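Side-chain contact in lipase (Acinetobacter baumannii, PDB 4OPM), which probably hydrolyses the ester bonds of lipids as a serine hydrolase of the alpha/beta-hydrolase fold: residues A[100-105]-A[131-136]. Residues are numbered along the deposited sequence; the frame is centred on the assembly and turned at random.
Sequences KLRRFV and GQYPFE
Arg102 lays its aliphatic stem over one face of the Tyr133 ring, and this CH-pi packing carries most of the contact. CG sits 3.7 Å from the centroid of the Tyr133 ring, 19° off the ring normal, shifted toward the rim so that its nearest atom is Tyr133 CZ. CD lies almost over the middle of the ring, and Arg102 CB, 3.6 Å from Tyr133 CE2, is above and just outside the rim. With CG anti to the backbone N (chi1 176°) and the chain then bent at chi2, the stem leaves helix 94-107 along the ring, carrying the guanidinium past its CD1 side. The cation itself lies too far from the ring for more than a weak attraction.

The charged contact is more tentative. In one of two conformers modelled for Glu136, OE1 lies 3.6 Å from Arg102 NH2 in a salt bridge, the planar groups turned 38° apart, with Glu136 CG over one guanidinium face. The stronger polar hold on Arg102 is Tyr129, whose hydroxyl is hydrogen-bonded to NH1.

Water links the second arginine. It accepts from Arg103 NH1 at 3.0 Å and hydrogen-bonds Tyr133 OH at 2.7 Å, lying in the ring plane at its edge; Glu99 and Glu106 pair with the same guanidinium.

The contact joins helix 94-107 to the turn between helix 121-132 and strand 137-143, at the surface of the alpha/beta-hydrolase domain. Apolar stem on ring, with charge and water at the margins, suggests a junction held mainly by van der Waals and apolar packing, the Glu136 salt bridge probably adding only modestly.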
ATOM      1  N   LYS A 100      10.010  11.689  -1.249  1.00 20.27           N
ATOM      2  CA  LYS A 100       9.300  12.216  -2.427  1.00 20.24           C
ATOM      3  C   LYS A 100       7.782  12.210  -2.181  1.00 22.64           C
ATOM      4  O   LYS A 100       7.087  13.117  -2.645  1.00 22.59           O
ATOM      5  CB  LYS A 100       9.677  11.468  -3.713  1.00 21.32           C
ATOM      6  CG  LYS A 100      11.129  11.702  -4.155  1.00 22.67           C
ATOM      7  CD  LYS A 100      11.436  13.194  -4.450  1.00 25.76           C
ATOM      8  CE  LYS A 100      12.832  13.434  -4.954  1.00 26.34           C
ATOM      9  NZ  LYS A 100      13.858  13.186  -3.888  1.00 24.91           N
ATOM     10  N   LEU A 101       7.274  11.245  -1.389  1.00 19.25           N
ATOM     11  CA  LEU A 101       5.863  11.233  -1.027  1.00 18.16           C
ATOM     12  C   LEU A 101       5.561  12.471  -0.160  1.00 21.61           C
ATOM     13  O   LEU A 101       4.542  13.112  -0.377  1.00 19.16           O
ATOM     14  CB  LEU A 101       5.489   9.932  -0.304  1.00 17.20           C
ATOM     15  CG  LEU A 101       4.035   9.794   0.115  1.00 20.89           C
ATOM     16  CD1 LEU A 101       3.107   9.665  -1.096  1.00 20.80           C
ATOM     17  CD2 LEU A 101       3.863   8.608   1.054  1.00 22.89           C
ATOM     18  N   ARG A 102       6.476  12.846   0.763  1.00 19.97           N
ATOM     19  CA  ARG A 102       6.293  14.067   1.562  1.00 20.82           C
ATOM     20  C   ARG A 102       6.224  15.309   0.637  1.00 22.94           C
ATOM     21  O   ARG A 102       5.363  16.172   0.834  1.00 23.33           O
ATOM     22  CB  ARG A 102       7.409  14.227   2.608  1.00 23.16           C
ATOM     23  CG  ARG A 102       7.340  15.526   3.423  1.00 26.77           C
ATOM     24  CD  ARG A 102       6.112  15.597   4.318  1.00 31.97           C
ATOM     25  NE  ARG A 102       5.944  16.936   4.883  1.00 36.49           N
ATOM     26  CZ  ARG A 102       4.781  17.454   5.258  1.00 48.48           C
ATOM     27  NH1 ARG A 102       3.659  16.753   5.129  1.00 36.20           N
ATOM     28  NH2 ARG A 102       4.727  18.677   5.764  1.00 37.92           N
ATOM     29  N   ARG A 103       7.113  15.388  -0.376  1.00 20.30           N
ATOM     30  CA  ARG A 103       7.121  16.511  -1.331  1.00 21.22           C
ATOM     31  C   ARG A 103       5.772  16.576  -2.074  1.00 23.54           C
ATOM     32  O   ARG A 103       5.243  17.673  -2.294  1.00 23.55           O
ATOM     33  CB  ARG A 103       8.287  16.413  -2.337  1.00 20.66           C
ATOM     34  CG  ARG A 103       9.692  16.421  -1.719  1.00 26.98           C
ATOM     35  CD  ARG A 103      10.155  17.781  -1.201  1.00 31.62           C
ATOM     36  NE  ARG A 103       9.608  18.116   0.121  1.00 30.01           N
ATOM     37  CZ  ARG A 103      10.112  17.713   1.286  1.00 43.35           C
ATOM     38  NH1 ARG A 103      11.178  16.920   1.321  1.00 31.99           N
ATOM     39  NH2 ARG A 103       9.545  18.087   2.425  1.00 30.61           N
ATOM     40  N   PHE A 104       5.215  15.398  -2.422  1.00 19.22           N
ATOM     41  CA  PHE A 104       3.914  15.289  -3.071  1.00 18.47           C
ATOM     42  C   PHE A 104       2.802  15.813  -2.141  1.00 20.75           C
ATOM     43  O   PHE A 104       1.976  16.593  -2.590  1.00 21.07           O
ATOM     44  CB  PHE A 104       3.619  13.835  -3.500  1.00 18.65           C
ATOM     45  CG  PHE A 104       2.164  13.607  -3.853  1.00 19.08           C
ATOM     46  CD1 PHE A 104       1.654  14.032  -5.076  1.00 21.76           C
ATOM     47  CD2 PHE A 104       1.294  13.003  -2.945  1.00 20.54           C
ATOM     48  CE1 PHE A 104       0.301  13.856  -5.389  1.00 21.51           C
ATOM     49  CE2 PHE A 104      -0.059  12.813  -3.264  1.00 23.17           C
ATOM     50  CZ  PHE A 104      -0.549  13.251  -4.478  1.00 21.93           C
ATOM     51  N   VAL A 105       2.788  15.391  -0.859  1.00 19.66           N
ATOM     52  CA  VAL A 105       1.791  15.823   0.147  1.00 19.19           C
ATOM     53  C   VAL A 105       1.825  17.370   0.270  1.00 23.77           C
ATOM     54  O   VAL A 105       0.771  18.016   0.300  1.00 23.62           O
ATOM     55  CB  VAL A 105       2.012  15.122   1.515  1.00 22.33           C
ATOM     56  CG1 VAL A 105       1.229  15.803   2.639  1.00 22.59           C
ATOM     57  CG2 VAL A 105       1.653  13.636   1.431  1.00 20.30           C
ATOM     58  N   GLY A 131       7.698   8.371  11.272  1.00 24.82           N
ATOM     59  CA  GLY A 131       8.899   8.600  12.063  1.00 25.47           C
ATOM     60  C   GLY A 131       9.591   9.904  11.716  1.00 29.50           C
ATOM     61  O   GLY A 131      10.057  10.612  12.612  1.00 29.64           O
ATOM     62  N   GLN A 132       9.670  10.234  10.413  1.00 25.97           N
ATOM     63  CA  GLN A 132      10.348  11.444   9.941  1.00 26.82           C
ATOM     64  C   GLN A 132       9.466  12.690  10.077  1.00 30.40           C
ATOM     65  O   GLN A 132       9.997  13.771  10.305  1.00 30.50           O
ATOM     66  CB  GLN A 132      10.804  11.286   8.478  1.00 28.57           C
ATOM     67  CG  GLN A 132      11.928  10.254   8.276  1.00 51.08           C
ATOM     68  CD  GLN A 132      12.215   9.910   6.826  1.00 78.04           C
ATOM     69  OE1 GLN A 132      11.375  10.056   5.928  1.00 75.34           O
ATOM     70  NE2 GLN A 132      13.409   9.391   6.568  1.00 72.83           N
ATOM     71  N   TYR A 133       8.128  12.545   9.947  1.00 25.81           N
ATOM     72  CA  TYR A 133       7.182  13.666  10.002  1.00 25.36           C
ATOM     73  C   TYR A 133       6.073  13.381  11.071  1.00 29.12           C
ATOM     74  O   TYR A 133       4.896  13.265  10.716  1.00 28.22           O
ATOM     75  CB  TYR A 133       6.598  13.898   8.576  1.00 25.74           C
ATOM     76  CG  TYR A 133       7.652  13.888   7.478  1.00 27.97           C
ATOM     77  CD1 TYR A 133       8.533  14.956   7.315  1.00 31.05           C
ATOM     78  CD2 TYR A 133       7.788  12.797   6.624  1.00 28.21           C
ATOM     79  CE1 TYR A 133       9.526  14.937   6.328  1.00 31.79           C
ATOM     80  CE2 TYR A 133       8.764  12.774   5.622  1.00 29.52           C
ATOM     81  CZ  TYR A 133       9.636  13.843   5.481  1.00 37.42           C
ATOM     82  OH  TYR A 133      10.597  13.827   4.484  1.00 35.90           O
ATOM     83  N   PRO A 134       6.431  13.280  12.386  1.00 26.90           N
ATOM     84  CA  PRO A 134       5.423  12.916  13.406  1.00 26.62           C
ATOM     85  C   PRO A 134       4.286  13.910  13.595  1.00 32.11           C
ATOM     86  O   PRO A 134       3.153  13.481  13.819  1.00 31.01           O
ATOM     87  CB  PRO A 134       6.244  12.803  14.697  1.00 28.61           C
ATOM     88  CG  PRO A 134       7.471  13.622  14.441  1.00 33.38           C
ATOM     89  CD  PRO A 134       7.774  13.395  12.999  1.00 28.96           C
ATOM     90  N   PHE A 135       4.566  15.217  13.506  1.00 30.43           N
ATOM     91  CA  PHE A 135       3.531  16.234  13.693  1.00 31.19           C
ATOM     92  C   PHE A 135       2.593  16.314  12.485  1.00 32.43           C
ATOM     93  O   PHE A 135       1.546  16.964  12.580  1.00 33.91           O
ATOM     94  CB  PHE A 135       4.162  17.608  13.979  1.00 34.78           C
ATOM     95  CG  PHE A 135       4.945  17.650  15.273  1.00 38.55           C
ATOM     96  CD1 PHE A 135       4.293  17.612  16.502  1.00 43.25           C
ATOM     97  CD2 PHE A 135       6.332  17.726  15.263  1.00 42.47           C
ATOM     98  CE1 PHE A 135       5.019  17.641  17.699  1.00 45.37           C
ATOM     99  CE2 PHE A 135       7.057  17.762  16.459  1.00 46.39           C
ATOM    100  CZ  PHE A 135       6.396  17.717  17.668  1.00 45.06           C
ATOM    101  N   GLU A 136       2.969  15.653  11.367  1.00 25.61           N
ATOM    102  CA  GLU A 136       2.204  15.615  10.117  0.60 24.73           C
ATOM    103  C   GLU A 136       1.397  14.316   9.986  1.00 26.99           C
ATOM    104  O   GLU A 136       0.683  14.125   8.996  1.00 25.90           O
ATOM    105  CB  GLU A 136       3.149  15.756   8.902  0.60 26.15           C
ATOM    106  CG  GLU A 136       4.012  17.012   8.884  0.60 36.54           C
ATOM    107  CD  GLU A 136       3.290  18.344   8.976  0.60 53.65           C
ATOM    108  OE1 GLU A 136       2.223  18.498   8.340  0.60 40.00           O
ATOM    109  OE2 GLU A 136       3.809  19.243   9.678  0.60 53.17           O
TER
HETATM  110  O   HOH W   1      12.013  16.112   4.115  1.00 46.95           O